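Local coordinates for RNA-binding protein Smaug (Drosophila melanogaster, PDB 1OXJ), which recognises RNA through its SAM domain, which is joined here to an all-helical PHAT domain in a single chain, at residues A66-R71 against T91-T96; S84-E89 against D120-T125; D40-V45 against H53-C58. All blocks are in the same frame, centred on the assembly; numbering follows the deposited sequence.

How the contacts relate
Contact 3 lies in the SAM domain and contacts 1 and 2 in the PHAT domain, with helix 49-77 running between the two: it supplies residues 53-58 to contact 3 and residues 66-71 to contact 1, whose centres are about 21 Å apart. Contacts 1 and 2 are neighbours, their centres about 11 Å apart. They touch where Arg-71 NH1 and Glu-89 OE1 form a long, weak salt bridge and where Ile-68 packs on Glu-89. Contact 2 and contact 3 lie on opposite sides of the chain's centre, about 31 Å between their centres. All three are buried apolar contacts within the fold.

Contact 1 of 3, residues A66-R71 against T91-T96; sequences ANILNR and TNIVLT
Ile-93 sends a single methyl, CD1, onto helix 49-77, where Ile-68 and Leu-69 receive it. Its CD1 lies 3.9 Å from Leu-69 CD2 and 4.0 Å from Ile-68 CG2, and Leu-69 CG also comes close to it. Ile-68 and Ile-93 run alongside each other, pointing opposite ways, whereas Leu-69 crosses Ile-93 obliquely. Ile-93 has CG1 anti to the carbonyl carbon (chi1 -66°), and its extended chi2 carries CD1 out across the gap; the methyl thus bridges backbones whose nearest CA atoms, those of Leu-69 and Ile-93, are 9.1 Å apart.

Behind the methyl, the backbone after helix 83-91 folds into a type I beta turn from Ile-93 to Thr-96. The carbonyl oxygen of Ile-93 is gripped twice by Thr-96: its N donates at 2.9 Å to Ile-93 O, and its OG1 donates at 2.7 Å to the same oxygen, in the carbonyl plane and on a lone pair. Arg-65 NH1 also bonds Thr-96 OG1, which ties the turn back to helix 49-77. Further out, Phe-115 of helix 111-127 packs on Ile-93, and Arg-114 of that helix packs on Leu-69. Between the two segments the contact is wholly apolar, consistent with van der Waals and hydrophobic cohesion, while the bonds of the turn probably fix the backbone from which Ile-93 projects.

Contact 2 of 3, residues S84-E89 against D120-T125; sequences STAVEE and DIVTNT
The CA atoms of Ala-86 and Val-122, 7.5 Å apart, mark the nearest backbone approach between helix 83-91 and helix 111-127, two members of the all-helical PHAT (pseudo-HEAT analogous topology) domain. The chains of the two segments run in broadly opposite directions, and the small side chain of Ala-86 at this point is consistent with the close approach of their backbones.

Ala-86 and Val-122 both point toward the opposing segment. The valine fork divides its two methyls between successive residues of helix 83-91: Val-122 CG2 sits 4.2 Å from Ala-86 CB, and Val-122 CG1 lies 4.2 Å from Val-87 CG2. With CG1 anti to the backbone N (chi1 168°), Val-122 places CG2 on the side of that N, and the two branches spread across the facing helix. These apolar contacts are light and only methyl groups take part in them.

Other helices wrap the same three residues. Leu-76 of helix 49-77 reaches both Ala-86 and Val-122, and Val-72 of that helix also packs on Ala-86. Thr-138, Val-141 and Ile-145 of helix 136-150 cover Val-87, so the contact is a buried piece of the core where four helices converge.

Next to Val-122, the helix carbonyl of Ile-121 takes two bonds from Thr-125. The backbone N of Thr-125 lies 2.7 Å from Ile-121 O, and Thr-125 OG1 donates to Ile-121 O at 2.9 Å from above the carbonyl plane, 41° out of it.

Contact 3 of 3, residues D40-V45 against H53-C58; sequences DFLQSV and HKLALC
Leu-42 meets Leu-55 across the segments, while the rings of Phe-41 and His-53 lie off that contact, each with one face packed by a residue of its own segment. Val-45 CG2 sits 4.1 Å above the plane of the Phe-41 ring, off-centre and nearer the ring's edge, and Leu-57 CG lies 3.9 Å above one face of the His-53 imidazole, again off-centre. The rings do not bridge the segments; Leu-42 does. Its CD1 approaches Leu-55 CB to 3.8 Å, while its second methyl, CD2, is 4.1 Å from Leu-55 CD2. The two leucines cross at about a right angle. Leu-55 has CG anti to the backbone N (chi1 -176°), beside its carbonyl carbon, and Leu-42 CD1 meets its CB, CG and CD2. Leu-42 CD1 also comes within 4.1 Å of Ala-56 N, resting against the helix backbone.

At the far side of helix 39-44, Asp-40 O accepts hydrogen bonds from both Ser-44 N and Ser-44 OG, one on each side of the carbonyl plane. Leu-25, Ile-37 and Val-47 from loops close around Leu-42, and Glu-39 packs on Ala-56, so the short helix 39-44 is seated in the SAM domain against the N-terminal part of long helix 49-77.

Contact 1 of 3, residues A66-R71 against T91-T96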
ATOM      1  N   ALA A  66      -4.312   1.057  -8.146  1.00 34.54           N
ATOM      2  CA  ALA A  66      -5.624   1.697  -8.246  1.00 33.72           C
ATOM      3  C   ALA A  66      -6.728   0.700  -8.601  1.00 34.50           C
ATOM      4  O   ALA A  66      -7.821   0.735  -8.024  1.00 33.24           O
ATOM      5  CB  ALA A  66      -5.586   2.828  -9.281  1.00 32.76           C
ATOM      6  N   ASN A  67      -6.445  -0.187  -9.548  1.00 37.24           N
ATOM      7  CA  ASN A  67      -7.434  -1.189  -9.950  1.00 39.10           C
ATOM      8  C   ASN A  67      -7.672  -2.181  -8.807  1.00 38.94           C
ATOM      9  O   ASN A  67      -8.811  -2.552  -8.514  1.00 37.20           O
ATOM     10  CB  ASN A  67      -6.961  -1.953 -11.198  1.00 41.81           C
ATOM     11  CG  ASN A  67      -6.859  -1.064 -12.431  1.00 45.00           C
ATOM     12  OD1 ASN A  67      -7.699  -0.191 -12.648  1.00 46.58           O
ATOM     13  ND2 ASN A  67      -5.835  -1.296 -13.252  1.00 47.78           N
ATOM     14  N   ILE A  68      -6.590  -2.615  -8.165  1.00 38.01           N
ATOM     15  CA  ILE A  68      -6.705  -3.558  -7.057  1.00 36.46           C
ATOM     16  C   ILE A  68      -7.555  -2.958  -5.945  1.00 35.56           C
ATOM     17  O   ILE A  68      -8.484  -3.595  -5.454  1.00 35.51           O
ATOM     18  CB  ILE A  68      -5.323  -3.923  -6.486  1.00 35.96           C
ATOM     19  CG1 ILE A  68      -4.556  -4.784  -7.497  1.00 37.28           C
ATOM     20  CG2 ILE A  68      -5.486  -4.647  -5.155  1.00 36.23           C
ATOM     21  CD1 ILE A  68      -3.075  -4.917  -7.199  1.00 36.17           C
ATOM     22  N   LEU A  69      -7.245  -1.727  -5.549  1.00 33.83           N
ATOM     23  CA  LEU A  69      -8.013  -1.078  -4.489  1.00 32.40           C
ATOM     24  C   LEU A  69      -9.466  -0.889  -4.913  1.00 34.44           C
ATOM     25  O   LEU A  69     -10.388  -1.089  -4.123  1.00 33.97           O
ATOM     26  CB  LEU A  69      -7.377   0.267  -4.123  1.00 29.99           C
ATOM     27  CG  LEU A  69      -6.013   0.129  -3.434  1.00 29.97           C
ATOM     28  CD1 LEU A  69      -5.285   1.483  -3.396  1.00 29.91           C
ATOM     29  CD2 LEU A  69      -6.225  -0.419  -2.026  1.00 29.59           C
ATOM     30  N   ASN A  70      -9.667  -0.509  -6.170  1.00 36.81           N
ATOM     31  CA  ASN A  70     -11.013  -0.308  -6.690  1.00 38.34           C
ATOM     32  C   ASN A  70     -11.791  -1.617  -6.575  1.00 38.08           C
ATOM     33  O   ASN A  70     -12.935  -1.642  -6.118  1.00 37.59           O
ATOM     34  CB  ASN A  70     -10.939   0.139  -8.156  1.00 39.15           C
ATOM     35  CG  ASN A  70     -12.304   0.348  -8.772  1.00 42.61           C
ATOM     36  OD1 ASN A  70     -13.089   1.182  -8.308  1.00 42.24           O
ATOM     37  ND2 ASN A  70     -12.600  -0.413  -9.825  1.00 40.88           N
ATOM     38  N   ARG A  71     -11.152  -2.703  -6.993  1.00 39.43           N
ATOM     39  CA  ARG A  71     -11.756  -4.030  -6.946  1.00 41.77           C
ATOM     40  C   ARG A  71     -12.113  -4.447  -5.521  1.00 40.51           C
ATOM     41  O   ARG A  71     -13.211  -4.937  -5.264  1.00 39.94           O
ATOM     42  CB  ARG A  71     -10.793  -5.062  -7.536  1.00 44.93           C
ATOM     43  CG  ARG A  71     -11.371  -6.457  -7.636  1.00 50.31           C
ATOM     44  CD  ARG A  71     -10.379  -7.492  -7.149  1.00 55.09           C
ATOM     45  NE  ARG A  71      -9.079  -7.370  -7.803  1.00 57.72           N
ATOM     46  CZ  ARG A  71      -8.012  -8.086  -7.464  1.00 58.80           C
ATOM     47  NH1 ARG A  71      -8.097  -8.974  -6.483  1.00 59.62           N
ATOM     48  NH2 ARG A  71      -6.862  -7.913  -8.100  1.00 58.35           N
ATOM     49  N   THR A  91      -1.958  -5.632   2.575  1.00 33.22           N
ATOM     50  CA  THR A  91      -0.618  -5.927   3.071  1.00 32.40           C
ATOM     51  C   THR A  91       0.465  -5.676   2.023  1.00 33.70           C
ATOM     52  O   THR A  91       1.579  -5.244   2.350  1.00 31.12           O
ATOM     53  CB  THR A  91      -0.535  -7.391   3.536  1.00 33.34           C
ATOM     54  OG1 THR A  91      -1.312  -7.543   4.734  1.00 33.46           O
ATOM     55  CG2 THR A  91       0.905  -7.797   3.789  1.00 36.90           C
ATOM     56  N   ASN A  92       0.131  -5.940   0.763  1.00 31.68           N
ATOM     57  CA  ASN A  92       1.084  -5.766  -0.323  1.00 33.11           C
ATOM     58  C   ASN A  92       1.066  -4.374  -0.930  1.00 32.62           C
ATOM     59  O   ASN A  92       1.733  -4.121  -1.931  1.00 32.83           O
ATOM     60  CB  ASN A  92       0.818  -6.806  -1.409  1.00 37.84           C
ATOM     61  CG  ASN A  92       0.964  -8.221  -0.892  1.00 41.03           C
ATOM     62  OD1 ASN A  92       1.971  -8.558  -0.272  1.00 45.67           O
ATOM     63  ND2 ASN A  92      -0.037  -9.057  -1.143  1.00 43.75           N
ATOM     64  N   ILE A  93       0.317  -3.466  -0.319  1.00 32.14           N
ATOM     65  CA  ILE A  93       0.237  -2.102  -0.835  1.00 30.75           C
ATOM     66  C   ILE A  93       0.673  -1.070   0.205  1.00 30.78           C
ATOM     67  O   ILE A  93       1.260  -0.036  -0.131  1.00 28.38           O
ATOM     68  CB  ILE A  93      -1.214  -1.782  -1.284  1.00 30.64           C
ATOM     69  CG1 ILE A  93      -1.586  -2.655  -2.489  1.00 29.98           C
ATOM     70  CG2 ILE A  93      -1.358  -0.299  -1.630  1.00 31.66           C
ATOM     71  CD1 ILE A  93      -3.003  -2.422  -2.990  1.00 30.35           C
ATOM     72  N   VAL A  94       0.420  -1.377   1.469  1.00 28.23           N
ATOM     73  CA  VAL A  94       0.723  -0.444   2.552  1.00 29.18           C
ATOM     74  C   VAL A  94       2.153   0.105   2.612  1.00 30.32           C
ATOM     75  O   VAL A  94       2.360   1.256   3.016  1.00 30.63           O
ATOM     76  CB  VAL A  94       0.350  -1.058   3.914  1.00 28.80           C
ATOM     77  CG1 VAL A  94       1.302  -2.207   4.258  1.00 28.61           C
ATOM     78  CG2 VAL A  94       0.334   0.032   4.982  1.00 32.53           C
ATOM     79  N   LEU A  95       3.129  -0.688   2.184  1.00 30.73           N
ATOM     80  CA  LEU A  95       4.528  -0.246   2.213  1.00 30.86           C
ATOM     81  C   LEU A  95       5.022   0.352   0.903  1.00 31.66           C
ATOM     82  O   LEU A  95       6.161   0.823   0.828  1.00 31.36           O
ATOM     83  CB  LEU A  95       5.447  -1.408   2.590  1.00 32.87           C
ATOM     84  CG  LEU A  95       5.146  -2.100   3.919  1.00 32.63           C
ATOM     85  CD1 LEU A  95       6.203  -3.162   4.189  1.00 34.34           C
ATOM     86  CD2 LEU A  95       5.112  -1.077   5.043  1.00 35.18           C
ATOM     87  N   THR A  96       4.188   0.323  -0.132  1.00 30.33           N
ATOM     88  CA  THR A  96       4.591   0.872  -1.432  1.00 30.69           C
ATOM     89  C   THR A  96       4.655   2.396  -1.443  1.00 29.61           C
ATOM     90  O   THR A  96       3.954   3.063  -0.684  1.00 30.70           O
ATOM     91  CB  THR A  96       3.621   0.435  -2.557  1.00 28.56           C
ATOM     92  OG1 THR A  96       2.327   1.010  -2.327  1.00 28.97           O
ATOM     93  CG2 THR A  96       3.499  -1.077  -2.593  1.00 28.13           C
TER

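Contact 2 of 3, residues S84-E89 against D120-T125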
ATOM      1  N   SER A  84     -10.473 -11.274   5.308  1.00 33.34           N
ATOM      2  CA  SER A  84      -9.120 -11.820   5.329  1.00 33.99           C
ATOM      3  C   SER A  84      -8.455 -11.564   3.980  1.00 32.14           C
ATOM      4  O   SER A  84      -7.276 -11.224   3.920  1.00 32.04           O
ATOM      5  CB  SER A  84      -9.135 -13.326   5.636  1.00 34.02           C
ATOM      6  OG  SER A  84      -9.763 -14.061   4.603  1.00 36.53           O
ATOM      7  N   THR A  85      -9.215 -11.709   2.900  1.00 30.27           N
ATOM      8  CA  THR A  85      -8.670 -11.480   1.565  1.00 30.12           C
ATOM      9  C   THR A  85      -8.320 -10.012   1.357  1.00 29.67           C
ATOM     10  O   THR A  85      -7.233  -9.687   0.866  1.00 29.41           O
ATOM     11  CB  THR A  85      -9.678 -11.895   0.459  1.00 32.65           C
ATOM     12  OG1 THR A  85      -9.933 -13.305   0.550  1.00 33.99           O
ATOM     13  CG2 THR A  85      -9.121 -11.553  -0.928  1.00 32.18           C
ATOM     14  N   ALA A  86      -9.242  -9.131   1.725  1.00 28.21           N
ATOM     15  CA  ALA A  86      -9.027  -7.694   1.574  1.00 29.85           C
ATOM     16  C   ALA A  86      -7.792  -7.246   2.354  1.00 31.44           C
ATOM     17  O   ALA A  86      -7.002  -6.429   1.872  1.00 31.11           O
ATOM     18  CB  ALA A  86     -10.259  -6.922   2.057  1.00 27.15           C
ATOM     19  N   VAL A  87      -7.609  -7.788   3.556  1.00 30.13           N
ATOM     20  CA  VAL A  87      -6.459  -7.391   4.357  1.00 32.36           C
ATOM     21  C   VAL A  87      -5.158  -7.934   3.763  1.00 33.30           C
ATOM     22  O   VAL A  87      -4.099  -7.309   3.885  1.00 32.61           O
ATOM     23  CB  VAL A  87      -6.639  -7.839   5.831  1.00 34.79           C
ATOM     24  CG1 VAL A  87      -5.379  -7.568   6.622  1.00 35.84           C
ATOM     25  CG2 VAL A  87      -7.809  -7.076   6.451  1.00 32.17           C
ATOM     26  N   GLU A  88      -5.236  -9.082   3.094  1.00 33.92           N
ATOM     27  CA  GLU A  88      -4.052  -9.663   2.469  1.00 34.77           C
ATOM     28  C   GLU A  88      -3.626  -8.740   1.321  1.00 35.89           C
ATOM     29  O   GLU A  88      -2.439  -8.438   1.157  1.00 34.30           O
ATOM     30  CB  GLU A  88      -4.358 -11.060   1.933  1.00 39.85           C
ATOM     31  CG  GLU A  88      -3.129 -11.812   1.441  1.00 45.12           C
ATOM     32  CD  GLU A  88      -3.465 -13.168   0.851  1.00 49.62           C
ATOM     33  OE1 GLU A  88      -4.207 -13.942   1.501  1.00 52.04           O
ATOM     34  OE2 GLU A  88      -2.980 -13.461  -0.263  1.00 51.93           O
ATOM     35  N   GLU A  89      -4.596  -8.297   0.527  1.00 33.73           N
ATOM     36  CA  GLU A  89      -4.301  -7.379  -0.574  1.00 35.45           C
ATOM     37  C   GLU A  89      -3.646  -6.109  -0.022  1.00 34.31           C
ATOM     38  O   GLU A  89      -2.609  -5.672  -0.521  1.00 34.97           O
ATOM     39  CB  GLU A  89      -5.582  -6.990  -1.321  1.00 37.17           C
ATOM     40  CG  GLU A  89      -6.242  -8.121  -2.110  1.00 40.13           C
ATOM     41  CD  GLU A  89      -5.462  -8.508  -3.354  1.00 42.91           C
ATOM     42  OE1 GLU A  89      -5.927  -9.400  -4.089  1.00 48.13           O
ATOM     43  OE2 GLU A  89      -4.387  -7.925  -3.606  1.00 43.95           O
ATOM     44  N   ASP A 120     -11.460   2.367   5.386  1.00 35.06           N
ATOM     45  CA  ASP A 120     -12.740   2.720   6.011  1.00 38.77           C
ATOM     46  C   ASP A 120     -13.771   1.613   5.819  1.00 39.63           C
ATOM     47  O   ASP A 120     -14.479   1.236   6.760  1.00 40.86           O
ATOM     48  CB  ASP A 120     -13.302   4.026   5.434  1.00 41.08           C
ATOM     49  CG  ASP A 120     -12.528   5.253   5.888  1.00 42.88           C
ATOM     50  OD1 ASP A 120     -11.931   5.213   6.982  1.00 44.52           O
ATOM     51  OD2 ASP A 120     -12.534   6.267   5.157  1.00 45.27           O
ATOM     52  N   ILE A 121     -13.858   1.094   4.597  1.00 39.03           N
ATOM     53  CA  ILE A 121     -14.801   0.021   4.294  1.00 38.15           C
ATOM     54  C   ILE A 121     -14.455  -1.230   5.101  1.00 38.89           C
ATOM     55  O   ILE A 121     -15.338  -1.859   5.683  1.00 39.22           O
ATOM     56  CB  ILE A 121     -14.779  -0.327   2.800  1.00 38.07           C
ATOM     57  CG1 ILE A 121     -15.205   0.896   1.982  1.00 36.98           C
ATOM     58  CG2 ILE A 121     -15.693  -1.513   2.525  1.00 37.69           C
ATOM     59  CD1 ILE A 121     -15.123   0.700   0.493  1.00 36.00           C
ATOM     60  N   VAL A 122     -13.170  -1.581   5.139  1.00 39.27           N
ATOM     61  CA  VAL A 122     -12.716  -2.754   5.883  1.00 40.12           C
ATOM     62  C   VAL A 122     -13.039  -2.639   7.370  1.00 43.61           C
ATOM     63  O   VAL A 122     -13.694  -3.514   7.938  1.00 41.79           O
ATOM     64  CB  VAL A 122     -11.186  -2.970   5.722  1.00 40.45           C
ATOM     65  CG1 VAL A 122     -10.685  -4.014   6.726  1.00 40.75           C
ATOM     66  CG2 VAL A 122     -10.876  -3.433   4.315  1.00 37.78           C
ATOM     67  N   THR A 123     -12.583  -1.565   8.004  1.00 45.64           N
ATOM     68  CA  THR A 123     -12.837  -1.395   9.430  1.00 48.15           C
ATOM     69  C   THR A 123     -14.331  -1.301   9.724  1.00 49.85           C
ATOM     70  O   THR A 123     -14.781  -1.690  10.803  1.00 51.11           O
ATOM     71  CB  THR A 123     -12.111  -0.148   9.982  1.00 48.70           C
ATOM     72  OG1 THR A 123     -12.585   1.024   9.313  1.00 48.74           O
ATOM     73  CG2 THR A 123     -10.607  -0.275   9.761  1.00 49.94           C
ATOM     74  N   ASN A 124     -15.103  -0.798   8.764  1.00 51.39           N
ATOM     75  CA  ASN A 124     -16.549  -0.684   8.943  1.00 53.24           C
ATOM     76  C   ASN A 124     -17.242  -2.035   8.787  1.00 53.60           C
ATOM     77  O   ASN A 124     -18.169  -2.355   9.532  1.00 53.71           O
ATOM     78  CB  ASN A 124     -17.141   0.308   7.939  1.00 55.19           C
ATOM     79  CG  ASN A 124     -16.858   1.756   8.310  1.00 57.66           C
ATOM     80  OD1 ASN A 124     -17.224   2.678   7.575  1.00 58.80           O
ATOM     81  ND2 ASN A 124     -16.209   1.965   9.454  1.00 57.46           N
ATOM     82  N   THR A 125     -16.802  -2.814   7.803  1.00 52.56           N
ATOM     83  CA  THR A 125     -17.368  -4.132   7.560  1.00 52.86           C
ATOM     84  C   THR A 125     -17.058  -4.999   8.770  1.00 53.87           C
ATOM     85  O   THR A 125     -17.880  -5.811   9.208  1.00 53.82           O
ATOM     86  CB  THR A 125     -16.744  -4.774   6.309  1.00 52.50           C
ATOM     87  OG1 THR A 125     -17.189  -4.069   5.144  1.00 52.41           O
ATOM     88  CG2 THR A 125     -17.139  -6.242   6.196  1.00 52.12           C
TER

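Contact 3 of 3, residues D40-V45 against H53-C58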
ATOM      1  N   ASP A  40      14.373  -4.128 -18.925  1.00 41.07           N
ATOM      2  CA  ASP A  40      15.431  -3.814 -19.874  1.00 41.14           C
ATOM      3  C   ASP A  40      16.329  -2.693 -19.347  1.00 40.12           C
ATOM      4  O   ASP A  40      17.552  -2.764 -19.441  1.00 37.31           O
ATOM      5  CB  ASP A  40      14.785  -3.431 -21.204  1.00 46.84           C
ATOM      6  CG  ASP A  40      15.773  -3.361 -22.337  1.00 50.14           C
ATOM      7  OD1 ASP A  40      16.736  -4.159 -22.350  1.00 53.05           O
ATOM      8  OD2 ASP A  40      15.572  -2.513 -23.231  1.00 55.28           O
ATOM      9  N   PHE A  41      15.710  -1.660 -18.781  1.00 38.55           N
ATOM     10  CA  PHE A  41      16.449  -0.542 -18.215  1.00 36.25           C
ATOM     11  C   PHE A  41      17.322  -1.011 -17.052  1.00 34.08           C
ATOM     12  O   PHE A  41      18.486  -0.629 -16.941  1.00 32.13           O
ATOM     13  CB  PHE A  41      15.475   0.534 -17.707  1.00 34.42           C
ATOM     14  CG  PHE A  41      16.078   1.466 -16.685  1.00 35.11           C
ATOM     15  CD1 PHE A  41      17.011   2.429 -17.060  1.00 34.27           C
ATOM     16  CD2 PHE A  41      15.748   1.339 -15.335  1.00 34.35           C
ATOM     17  CE1 PHE A  41      17.609   3.248 -16.109  1.00 33.13           C
ATOM     18  CE2 PHE A  41      16.338   2.153 -14.375  1.00 34.10           C
ATOM     19  CZ  PHE A  41      17.273   3.110 -14.758  1.00 32.88           C
ATOM     20  N   LEU A  42      16.748  -1.828 -16.177  1.00 32.31           N
ATOM     21  CA  LEU A  42      17.479  -2.316 -15.017  1.00 32.20           C
ATOM     22  C   LEU A  42      18.704  -3.137 -15.408  1.00 34.01           C
ATOM     23  O   LEU A  42      19.795  -2.943 -14.861  1.00 31.83           O
ATOM     24  CB  LEU A  42      16.549  -3.141 -14.120  1.00 31.69           C
ATOM     25  CG  LEU A  42      15.397  -2.345 -13.501  1.00 32.37           C
ATOM     26  CD1 LEU A  42      14.421  -3.301 -12.823  1.00 31.55           C
ATOM     27  CD2 LEU A  42      15.959  -1.316 -12.498  1.00 33.12           C
ATOM     28  N   GLN A  43      18.529  -4.053 -16.358  1.00 35.50           N
ATOM     29  CA  GLN A  43      19.646  -4.879 -16.801  1.00 38.01           C
ATOM     30  C   GLN A  43      20.753  -3.988 -17.350  1.00 38.77           C
ATOM     31  O   GLN A  43      21.938  -4.261 -17.155  1.00 40.27           O
ATOM     32  CB  GLN A  43      19.199  -5.860 -17.890  1.00 41.03           C
ATOM     33  CG  GLN A  43      18.343  -7.008 -17.407  1.00 45.56           C
ATOM     34  CD  GLN A  43      18.086  -8.030 -18.506  1.00 49.01           C
ATOM     35  OE1 GLN A  43      19.021  -8.624 -19.043  1.00 51.87           O
ATOM     36  NE2 GLN A  43      16.818  -8.235 -18.846  1.00 49.37           N
ATOM     37  N   SER A  44      20.358  -2.910 -18.024  1.00 39.12           N
ATOM     38  CA  SER A  44      21.308  -1.974 -18.617  1.00 39.40           C
ATOM     39  C   SER A  44      22.131  -1.169 -17.625  1.00 37.77           C
ATOM     40  O   SER A  44      23.228  -0.714 -17.960  1.00 37.37           O
ATOM     41  CB  SER A  44      20.582  -1.010 -19.550  1.00 40.51           C
ATOM     42  OG  SER A  44      20.033  -1.702 -20.656  1.00 47.56           O
ATOM     43  N   VAL A  45      21.620  -0.977 -16.413  1.00 36.78           N
ATOM     44  CA  VAL A  45      22.371  -0.215 -15.423  1.00 34.39           C
ATOM     45  C   VAL A  45      23.007  -1.060 -14.319  1.00 35.67           C
ATOM     46  O   VAL A  45      23.264  -0.575 -13.224  1.00 35.43           O
ATOM     47  CB  VAL A  45      21.508   0.915 -14.798  1.00 33.23           C
ATOM     48  CG1 VAL A  45      21.133   1.932 -15.877  1.00 33.27           C
ATOM     49  CG2 VAL A  45      20.249   0.338 -14.179  1.00 33.34           C
ATOM     50  N   HIS A  53      14.086  -8.595 -13.390  1.00 41.95           N
ATOM     51  CA  HIS A  53      12.769  -9.160 -13.639  1.00 41.26           C
ATOM     52  C   HIS A  53      11.846  -8.970 -12.434  1.00 40.89           C
ATOM     53  O   HIS A  53      10.709  -8.530 -12.580  1.00 41.09           O
ATOM     54  CB  HIS A  53      12.886 -10.654 -13.969  1.00 45.35           C
ATOM     55  CG  HIS A  53      11.576 -11.295 -14.309  1.00 47.11           C
ATOM     56  ND1 HIS A  53      10.787 -10.862 -15.354  1.00 50.13           N
ATOM     57  CD2 HIS A  53      10.904 -12.316 -13.727  1.00 49.05           C
ATOM     58  CE1 HIS A  53       9.684 -11.589 -15.399  1.00 50.65           C
ATOM     59  NE2 HIS A  53       9.730 -12.477 -14.422  1.00 50.61           N
ATOM     60  N   LYS A  54      12.338  -9.293 -11.242  1.00 38.95           N
ATOM     61  CA  LYS A  54      11.528  -9.161 -10.042  1.00 39.78           C
ATOM     62  C   LYS A  54      11.105  -7.720  -9.762  1.00 38.62           C
ATOM     63  O   LYS A  54       9.937  -7.456  -9.484  1.00 36.71           O
ATOM     64  CB  LYS A  54      12.276  -9.711  -8.831  1.00 39.00           C
ATOM     65  CG  LYS A  54      11.440  -9.723  -7.566  1.00 41.61           C
ATOM     66  CD  LYS A  54      12.272 -10.198  -6.388  1.00 43.72           C
ATOM     67  CE  LYS A  54      11.434 -10.325  -5.132  1.00 43.79           C
ATOM     68  NZ  LYS A  54      12.262 -10.776  -3.979  1.00 45.78           N
ATOM     69  N   LEU A  55      12.049  -6.790  -9.835  1.00 37.24           N
ATOM     70  CA  LEU A  55      11.724  -5.391  -9.580  1.00 36.06           C
ATOM     71  C   LEU A  55      10.775  -4.864 -10.652  1.00 36.55           C
ATOM     72  O   LEU A  55       9.857  -4.101 -10.358  1.00 36.01           O
ATOM     73  CB  LEU A  55      13.003  -4.544  -9.528  1.00 35.76           C
ATOM     74  CG  LEU A  55      12.830  -3.063  -9.170  1.00 34.33           C
ATOM     75  CD1 LEU A  55      11.993  -2.914  -7.908  1.00 32.35           C
ATOM     76  CD2 LEU A  55      14.203  -2.437  -8.974  1.00 33.62           C
ATOM     77  N   ALA A  56      10.978  -5.286 -11.895  1.00 36.45           N
ATOM     78  CA  ALA A  56      10.105  -4.837 -12.970  1.00 38.37           C
ATOM     79  C   ALA A  56       8.686  -5.320 -12.683  1.00 37.25           C
ATOM     80  O   ALA A  56       7.720  -4.597 -12.912  1.00 37.79           O
ATOM     81  CB  ALA A  56      10.593  -5.378 -14.314  1.00 39.45           C
ATOM     82  N   LEU A  57       8.569  -6.546 -12.183  1.00 36.80           N
ATOM     83  CA  LEU A  57       7.265  -7.114 -11.848  1.00 38.04           C
ATOM     84  C   LEU A  57       6.615  -6.326 -10.718  1.00 36.69           C
ATOM     85  O   LEU A  57       5.413  -6.066 -10.741  1.00 37.13           O
ATOM     86  CB  LEU A  57       7.406  -8.573 -11.412  1.00 40.62           C
ATOM     87  CG  LEU A  57       7.772  -9.599 -12.484  1.00 44.54           C
ATOM     88  CD1 LEU A  57       7.831 -10.984 -11.848  1.00 45.52           C
ATOM     89  CD2 LEU A  57       6.737  -9.562 -13.605  1.00 43.61           C
ATOM     90  N   CYS A  58       7.418  -5.951  -9.727  1.00 34.91           N
ATOM     91  CA  CYS A  58       6.909  -5.190  -8.590  1.00 34.85           C
ATOM     92  C   CYS A  58       6.437  -3.812  -9.032  1.00 32.81           C
ATOM     93  O   CYS A  58       5.414  -3.323  -8.555  1.00 32.68           O
ATOM     94  CB  CYS A  58       7.988  -5.061  -7.509  1.00 34.58           C
ATOM     95  SG  CYS A  58       8.396  -6.621  -6.699  1.00 41.28           S
TER